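PDB 6R1J: uncharacterized protein from Aeromonas hydrophila J-1, which is the AhlC component, in soluble form, of the tripartite alpha-pore-forming toxin AHL, which probably perforates target membranes together with its partner proteins. Local coordinates for residues A[56-59]-A[60-64]; A[257-260]-A[261-264]. The protein carries 3 engineered substitutions. All blocks are in the same frame, centred on the assembly; numbering follows the deposited sequence.

How the contacts relate
Contacts 1 and 2 are two-turn pieces of two helices, 28-70 and 244-264, that pack against each other in the helical bundle, their centres about 10 Å apart. Glu63 of contact 1 joins them: its OE1 makes a salt bridge with Arg259 NE of contact 2 at 2.8 Å, and its OE2 probably accepts a hydrogen bond from Gln262 NE2 at 3.2 Å. Beside these polar bonds the two helices meet through apolar groups, with Leu62 CD2 3.5 Å from Val258 CG2. The sodium ion belongs to contact 2 through Asp264; contact 1 takes no part in binding it, and its Leu56 side chain stays about 9 Å from this ion.

Contact 1: A[56-59]-A[60-64]; sequences LAFA and ARLEL
Leu56 O opens this part of helix 28-70 by accepting the N-H of Ala60 at 2.8 Å, and the methyl CB of Ala60 rests against the same oxygen. Ala57 O takes the amide of Arg61 in the next i to i+4 bond, 3.1 Å from O to N. Arg61 CB stays close to this carbonyl, while its extended chain runs out to a salt bridge between NH1 and Glu91. Phe58 makes two contacts with Leu62. Its backbone O receives Leu62 N at 2.9 Å, and its ring lies alongside the leucine, the ring atom CZ meeting methyl CD2 of Leu62 at 3.7 Å. One turn apart and both with CG anti to the backbone N (chi1 158° for Phe58, -178° for Leu62), the two side chains run the same way; the methyl reaches the far end of the ring obliquely. Ala59 O closes the series with Glu63 N at 2.8 Å, and Glu63 CB packs 3.4 Å from Ala59 O. The carboxylate at the end of the extended Glu63 chain is occupied at both oxygens, by Arg259 and Gln262. This part of the helix is amphipathic: Ala57, Ala60 and Arg61 are exposed, whereas Phe58, Ala59 and Leu62 are buried. Phe58 packs on Ile92 and Ile95 of helix 78-157, and both it and Leu62 touch Leu228 of helix 163-236; helix 244-264 covers Ala59 and Leu62 through Gln262 and Val258.

Contact 2: A[257-260]-A[261-264]; sequences EVRT and LQVD. With NA (sodium ion), chain C.
A sodium site lies at the C-terminal turn of helix 244-264, where Thr260 and Asp264, one turn apart, stand side by side. Asp264 OD2 binds the sodium ion at 2.4 Å, and Thr224 of helix 163-236 is the other protein ligand; the same OD2 also accepts a hydrogen bond from Lys220, which would probably add to the neutralisation of the carboxylate. Thr260 does not coordinate the ion. Its methyl CG2, anti to the backbone N, lies beside the site and touches Asp264 OD2 at 3.6 Å. The hydroxyl OG1 takes the other branch and bonds to Thr256 O and to Gln177 of the second subunit. Thr260 O holds the backbone of the aspartate, accepting Asp264 N at 2.9 Å, while Val263 N bonds to Arg259 O at 3.1 Å and only weakly to Thr260 O. Further back, Glu257 O accepts Leu261 N, and Val258 O accepts Gln262 N in a longer bond of 3.3 Å. The buried Glu257 packs on helix 163-236 and forms a salt bridge through OE2 with Lys152 of the second subunit, and Val263 packs on Asn178 of that subunit, placing this end of the helix at the interface between copies. Arg259 and Gln262 run alongside each other, their guanidinium and amide planes only 16° apart, and both reach Glu63 of helix 28-70. Gln262 CG, beside its own backbone N (chi1 -60°), packs over Val258 O at 3.4 Å, and the extended chain beyond it sets OE1 against Arg259, 3.5 Å from CA and 3.7 Å from CG.

Contact 1: A[56-59]-A[60-64]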
loop_
_atom_site.group_PDB
_atom_site.type_symbol
_atom_site.label_atom_id
_atom_site.label_comp_id
_atom_site.label_asym_id
_atom_site.label_seq_id
_atom_site.Cartn_x
_atom_site.Cartn_y
_atom_site.Cartn_z
ATOM N N LEU A 56 8.677 24.840 29.233
ATOM C CA LEU A 56 7.897 24.493 30.450
ATOM C C LEU A 56 8.397 25.313 31.655
ATOM O O LEU A 56 7.546 25.839 32.389
ATOM C CB LEU A 56 8.028 22.996 30.692
ATOM C CG LEU A 56 7.300 22.123 29.667
ATOM C CD1 LEU A 56 7.557 20.650 29.948
ATOM C CD2 LEU A 56 5.805 22.409 29.648
ATOM N N ALA A 57 9.717 25.460 31.802
ATOM C CA ALA A 57 10.381 26.240 32.878
ATOM C C ALA A 57 9.926 27.686 32.756
ATOM O O ALA A 57 9.427 28.242 33.734
ATOM C CB ALA A 57 11.878 26.103 32.799
ATOM N N PHE A 58 9.993 28.230 31.547
ATOM C CA PHE A 58 9.538 29.594 31.239
ATOM C C PHE A 58 8.063 29.731 31.595
ATOM O O PHE A 58 7.688 30.759 32.242
ATOM C CB PHE A 58 9.771 29.912 29.758
ATOM C CG PHE A 58 8.916 31.024 29.225
ATOM C CD1 PHE A 58 9.277 32.346 29.391
ATOM C CD2 PHE A 58 7.723 30.738 28.589
ATOM C CE1 PHE A 58 8.466 33.365 28.923
ATOM C CE2 PHE A 58 6.915 31.760 28.129
ATOM C CZ PHE A 58 7.288 33.072 28.296
ATOM N N ALA A 59 7.232 28.768 31.162
ATOM C CA ALA A 59 5.772 28.886 31.351
ATOM C C ALA A 59 5.448 28.818 32.856
ATOM O O ALA A 59 4.630 29.607 33.277
ATOM C CB ALA A 59 5.029 27.869 30.561
ATOM N N ALA A 60 6.096 27.939 33.609
ATOM C CA ALA A 60 5.832 27.771 35.063
ATOM C C ALA A 60 6.150 29.099 35.759
ATOM O O ALA A 60 5.308 29.597 36.502
ATOM C CB ALA A 60 6.637 26.642 35.629
ATOM N N ARG A 61 7.290 29.700 35.448
ATOM C CA ARG A 61 7.672 30.993 36.061
ATOM C C ARG A 61 6.659 32.077 35.663
ATOM O O ARG A 61 6.184 32.828 36.572
ATOM C CB ARG A 61 9.118 31.302 35.703
ATOM C CG ARG A 61 9.512 32.762 35.859
ATOM C CD ARG A 61 10.974 32.977 35.516
ATOM N NE ARG A 61 11.245 34.405 35.473
ATOM C CZ ARG A 61 11.688 35.132 36.489
ATOM N NH1 ARG A 61 11.862 36.436 36.342
ATOM N NH2 ARG A 61 11.979 34.557 37.641
ATOM N N LEU A 62 6.285 32.181 34.385
ATOM C CA LEU A 62 5.367 33.254 33.952
ATOM C C LEU A 62 3.948 33.011 34.500
ATOM O O LEU A 62 3.269 33.999 34.790
ATOM C CB LEU A 62 5.376 33.400 32.428
ATOM C CG LEU A 62 4.496 34.525 31.890
ATOM C CD1 LEU A 62 4.859 35.867 32.489
ATOM C CD2 LEU A 62 4.575 34.584 30.378
ATOM N N GLU A 63 3.492 31.758 34.594
ATOM C CA GLU A 63 2.156 31.447 35.166
ATOM C C GLU A 63 2.037 32.070 36.573
ATOM O O GLU A 63 1.020 32.782 36.828
ATOM C CB GLU A 63 1.918 29.946 35.260
ATOM C CG GLU A 63 0.586 29.616 35.899
ATOM C CD GLU A 63 0.308 28.127 36.095
ATOM O OE1 GLU A 63 -0.852 27.773 36.078
ATOM O OE2 GLU A 63 1.257 27.347 36.164
ATOM N N LEU A 64 3.042 31.882 37.419
ATOM C CA LEU A 64 3.004 32.438 38.809
ATOM C C LEU A 64 3.114 33.982 38.773
ATOM O O LEU A 64 2.351 34.681 39.455
ATOM C CB LEU A 64 4.124 31.759 39.597
ATOM C CG LEU A 64 4.258 32.149 41.069
ATOM C CD1 LEU A 64 2.931 32.001 41.797
ATOM C CD2 LEU A 64 5.337 31.298 41.725
#

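Contact 2: A[257-260]-A[261-264]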
loop_
_atom_site.group_PDB
_atom_site.type_symbol
_atom_site.label_atom_id
_atom_site.label_comp_id
_atom_site.label_asym_id
_atom_site.label_seq_id
_atom_site.Cartn_x
_atom_site.Cartn_y
_atom_site.Cartn_z
ATOM N N GLU A 257 -2.690 31.635 27.491
ATOM C CA GLU A 257 -1.671 31.220 26.484
ATOM C C GLU A 257 -0.572 30.479 27.228
ATOM O O GLU A 257 -0.120 29.432 26.725
ATOM C CB GLU A 257 -1.157 32.419 25.663
ATOM C CG GLU A 257 -2.263 33.160 24.912
ATOM C CD GLU A 257 -2.985 32.349 23.840
ATOM O OE1 GLU A 257 -2.544 31.235 23.538
ATOM O OE2 GLU A 257 -4.019 32.806 23.342
ATOM N N VAL A 258 -0.150 30.989 28.395
ATOM C CA VAL A 258 0.882 30.310 29.223
ATOM C C VAL A 258 0.414 28.892 29.526
ATOM O O VAL A 258 1.220 27.983 29.419
ATOM C CB VAL A 258 1.193 31.054 30.529
ATOM C CG1 VAL A 258 2.044 30.205 31.461
ATOM C CG2 VAL A 258 1.873 32.367 30.236
ATOM N N ARG A 259 -0.843 28.720 29.922
ATOM C CA ARG A 259 -1.381 27.369 30.257
ATOM C C ARG A 259 -1.475 26.526 28.982
ATOM O O ARG A 259 -1.306 25.307 29.053
ATOM C CB ARG A 259 -2.723 27.526 30.975
ATOM C CG ARG A 259 -2.475 28.074 32.371
ATOM C CD ARG A 259 -3.668 28.167 33.279
ATOM N NE ARG A 259 -3.132 28.501 34.602
ATOM C CZ ARG A 259 -3.807 29.174 35.501
ATOM N NH1 ARG A 259 -5.007 29.593 35.178
ATOM N NH2 ARG A 259 -3.280 29.462 36.678
ATOM N N THR A 260 -1.792 27.133 27.845
ATOM C CA THR A 260 -1.755 26.407 26.552
ATOM C C THR A 260 -0.350 25.843 26.353
ATOM O O THR A 260 -0.230 24.682 25.995
ATOM C CB THR A 260 -2.304 27.261 25.412
ATOM O OG1 THR A 260 -3.629 27.605 25.813
ATOM C CG2 THR A 260 -2.353 26.514 24.086
ATOM N N LEU A 261 0.712 26.614 26.547
ATOM C CA LEU A 261 2.085 26.077 26.340
ATOM C C LEU A 261 2.324 24.836 27.201
ATOM O O LEU A 261 3.003 23.871 26.751
ATOM C CB LEU A 261 3.099 27.122 26.781
ATOM C CG LEU A 261 3.324 28.303 25.878
ATOM C CD1 LEU A 261 4.256 29.280 26.569
ATOM C CD2 LEU A 261 3.883 27.867 24.524
ATOM N N GLN A 262 1.883 24.903 28.457
ATOM C CA GLN A 262 2.149 23.813 29.438
ATOM C C GLN A 262 1.454 22.562 28.944
ATOM O O GLN A 262 2.000 21.485 29.123
ATOM C CB GLN A 262 1.686 24.182 30.850
ATOM C CG GLN A 262 2.388 25.416 31.353
ATOM C CD GLN A 262 1.835 25.904 32.676
ATOM O OE1 GLN A 262 0.633 26.131 32.844
ATOM N NE2 GLN A 262 2.737 26.069 33.624
ATOM N N VAL A 263 0.289 22.712 28.333
ATOM C CA VAL A 263 -0.427 21.526 27.814
ATOM C C VAL A 263 0.328 21.027 26.583
ATOM O O VAL A 263 0.615 19.857 26.523
ATOM C CB VAL A 263 -1.898 21.838 27.492
ATOM C CG1 VAL A 263 -2.543 20.697 26.737
ATOM C CG2 VAL A 263 -2.701 22.151 28.742
ATOM N N ASP A 264 0.635 21.917 25.640
ATOM C CA ASP A 264 1.215 21.547 24.327
ATOM C C ASP A 264 2.634 20.984 24.464
ATOM O O ASP A 264 2.968 20.045 23.715
ATOM C CB ASP A 264 1.120 22.738 23.371
ATOM C CG ASP A 264 -0.322 22.992 22.935
ATOM O OD1 ASP A 264 -1.225 22.165 23.262
ATOM O OD2 ASP A 264 -0.559 24.000 22.267
HETATM NA NA NA C . 1.098 25.683 22.491
#